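Local coordinates for S-adenosylmethionine-dependent methyltransferase (Clostridium acetobutylicum, PDB 1Y8C), which probably transfers a methyl group from S-adenosylmethionine to an acceptor substrate, at residues A[43-48]-A[64-69]. Numbering follows the deposited sequence.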
ATOM      1  N   ASP A  43       8.312  -5.676   2.603  1.00 51.76           N
ATOM      2  CA  ASP A  43       7.070  -4.944   2.481  1.00 52.45           C
ATOM      3  C   ASP A  43       7.395  -3.450   2.487  1.00 52.18           C
ATOM      4  O   ASP A  43       7.869  -2.916   3.488  1.00 50.68           O
ATOM      5  CB  ASP A  43       6.142  -5.304   3.635  1.00 55.79           C
ATOM      6  CG  ASP A  43       4.833  -4.574   3.562  1.00 61.37           C
ATOM      7  OD1 ASP A  43       4.423  -4.223   2.428  1.00 63.35           O
ATOM      8  OD2 ASP A  43       4.211  -4.355   4.628  1.00 62.30           O
ATOM      9  N   LEU A  44       7.162  -2.793   1.354  1.00 52.45           N
ATOM     10  CA  LEU A  44       7.416  -1.357   1.203  1.00 55.31           C
ATOM     11  C   LEU A  44       6.183  -0.594   1.642  1.00 56.08           C
ATOM     12  O   LEU A  44       5.073  -0.957   1.267  1.00 60.58           O
ATOM     13  CB  LEU A  44       7.670  -1.008  -0.259  1.00 52.78           C
ATOM     14  CG  LEU A  44       8.841  -1.668  -0.956  1.00 52.14           C
ATOM     15  CD1 LEU A  44       8.694  -1.495  -2.463  1.00 51.66           C
ATOM     16  CD2 LEU A  44      10.132  -1.063  -0.446  1.00 49.37           C
ATOM     17  N   ALA A  45       6.369   0.476   2.400  1.00 56.31           N
ATOM     18  CA  ALA A  45       5.231   1.258   2.867  1.00 56.73           C
ATOM     19  C   ALA A  45       4.429   0.367   3.805  1.00 56.69           C
ATOM     20  O   ALA A  45       3.206   0.258   3.690  1.00 55.95           O
ATOM     21  CB  ALA A  45       4.367   1.685   1.687  1.00 56.16           C
ATOM     22  N   CYS A  46       5.130  -0.278   4.729  1.00 55.45           N
ATOM     23  CA  CYS A  46       4.491  -1.167   5.678  1.00 54.48           C
ATOM     24  C   CYS A  46       3.551  -0.466   6.662  1.00 53.06           C
ATOM     25  O   CYS A  46       2.781  -1.129   7.351  1.00 52.60           O
ATOM     26  CB  CYS A  46       5.560  -1.924   6.459  1.00 54.74           C
ATOM     27  SG  CYS A  46       6.552  -0.861   7.497  1.00 56.02           S
ATOM     28  N   GLY A  47       3.614   0.858   6.738  1.00 50.94           N
ATOM     29  CA  GLY A  47       2.755   1.571   7.666  1.00 53.18           C
ATOM     30  C   GLY A  47       2.937   1.068   9.082  1.00 55.23           C
ATOM     31  O   GLY A  47       4.066   0.959   9.555  1.00 57.36           O
ATOM     32  N   THR A  48       1.842   0.756   9.770  1.00 58.06           N
ATOM     33  CA  THR A  48       1.945   0.227  11.133  1.00 59.06           C
ATOM     34  C   THR A  48       2.001  -1.299  11.140  1.00 59.10           C
ATOM     35  O   THR A  48       1.732  -1.919  12.158  1.00 60.04           O
ATOM     36  CB  THR A  48       0.761   0.656  12.011  1.00 59.31           C
ATOM     37  OG1 THR A  48      -0.456   0.182  11.421  1.00 60.51           O
ATOM     38  CG2 THR A  48       0.732   2.165  12.149  1.00 59.15           C
ATOM     39  N   ALA A  64      10.815  -4.443   6.523  1.00 56.81           N
ATOM     40  CA  ALA A  64       9.686  -3.530   6.458  1.00 56.27           C
ATOM     41  C   ALA A  64      10.229  -2.114   6.320  1.00 56.04           C
ATOM     42  O   ALA A  64      11.031  -1.668   7.142  1.00 55.83           O
ATOM     43  CB  ALA A  64       8.852  -3.653   7.720  1.00 54.74           C
ATOM     44  N   VAL A  65       9.787  -1.409   5.283  1.00 54.95           N
ATOM     45  CA  VAL A  65      10.246  -0.056   5.030  1.00 53.59           C
ATOM     46  C   VAL A  65       9.084   0.919   4.943  1.00 54.66           C
ATOM     47  O   VAL A  65       8.056   0.617   4.352  1.00 55.41           O
ATOM     48  CB  VAL A  65      11.024   0.005   3.717  1.00 53.39           C
ATOM     49  CG1 VAL A  65      11.562   1.398   3.502  1.00 52.05           C
ATOM     50  CG2 VAL A  65      12.147  -1.019   3.737  1.00 50.55           C
ATOM     51  N   ASP A  66       9.253   2.090   5.541  1.00 56.84           N
ATOM     52  CA  ASP A  66       8.218   3.117   5.515  1.00 59.19           C
ATOM     53  C   ASP A  66       8.875   4.454   5.784  1.00 59.75           C
ATOM     54  O   ASP A  66       9.858   4.527   6.506  1.00 60.65           O
ATOM     55  CB  ASP A  66       7.144   2.830   6.572  1.00 62.18           C
ATOM     56  CG  ASP A  66       5.850   3.609   6.324  1.00 64.08           C
ATOM     57  OD1 ASP A  66       5.839   4.852   6.504  1.00 65.09           O
ATOM     58  OD2 ASP A  66       4.846   2.970   5.936  1.00 63.43           O
ATOM     59  N   LEU A  67       8.328   5.510   5.206  1.00 61.50           N
ATOM     60  CA  LEU A  67       8.889   6.838   5.377  1.00 62.74           C
ATOM     61  C   LEU A  67       8.552   7.444   6.734  1.00 63.43           C
ATOM     62  O   LEU A  67       9.313   8.240   7.269  1.00 64.49           O
ATOM     63  CB  LEU A  67       8.373   7.750   4.271  1.00 64.89           C
ATOM     64  CG  LEU A  67       8.944   9.164   4.180  1.00 67.07           C
ATOM     65  CD1 LEU A  67      10.436   9.125   3.826  1.00 66.86           C
ATOM     66  CD2 LEU A  67       8.166   9.917   3.112  1.00 67.21           C
ATOM     67  N   SER A  68       7.411   7.060   7.292  1.00 63.33           N
ATOM     68  CA  SER A  68       6.983   7.597   8.573  1.00 63.29           C
ATOM     69  C   SER A  68       7.644   6.974   9.789  1.00 63.91           C
ATOM     70  O   SER A  68       7.298   5.858  10.186  1.00 64.50           O
ATOM     71  CB  SER A  68       5.473   7.451   8.723  1.00 62.64           C
ATOM     72  OG  SER A  68       5.048   7.927   9.996  1.00 60.30           O
ATOM     73  N   GLN A  69       8.580   7.697  10.394  1.00 63.59           N
ATOM     74  CA  GLN A  69       9.251   7.191  11.588  1.00 64.77           C
ATOM     75  C   GLN A  69       8.195   6.817  12.626  1.00 65.43           C
ATOM     76  O   GLN A  69       8.311   5.805  13.321  1.00 67.00           O
ATOM     77  CB  GLN A  69      10.161   8.260  12.205  1.00 64.02           C
ATOM     78  CG  GLN A  69      11.311   8.714  11.349  1.00 63.48           C
ATOM     79  CD  GLN A  69      12.571   7.905  11.561  1.00 62.57           C
ATOM     80  OE1 GLN A  69      13.585   8.156  10.914  1.00 63.55           O
ATOM     81  NE2 GLN A  69      12.522   6.939  12.472  1.00 58.45           N
TER
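Cys46 lays its sulfur over the methyl group of Ala64, SG to CB 3.6 Å, and SG also lies 3.9 Å from Asp66 CB. With chi1 at 66°, SG sits between the backbone N and the carbonyl carbon of Cys46, which brings it against Ala64 CB; a small, weakly polar thiol suits this buried spot, and alanine leaves room for it. The strands run parallel: Val65 N donates to Asp43 O at 3.0 Å, nearly straight. Where the first strand turns into its loop, Val65 O accepts from Cys46 N (3.1 Å) and, weakly, from Ala45 N, so one carbonyl grips the start of the turn. The carboxylate of Asp66 ties its own chain to the loop after strand 40-44. Asp66 OD2 accepts from Gly47 N at 2.6 Å, from the anti side and 33° out of plane, while OD1 uses its anti lone pair for Ser68 N, closing an Asx turn. Gly47 has phi 56° and psi -130°, seldom adopted by residues with a side chain, so glycine suits it. An acidic residue near the C-terminal end of the second strand and the glycine-containing loop after the first fit the Rossmann-like methyltransferase fold, where such loops commonly border the cofactor site. Leu72 of helix 69-81 packs against Cys46 and Asp66, and strands 87-89 and 104-107 flank the pair within the sheet.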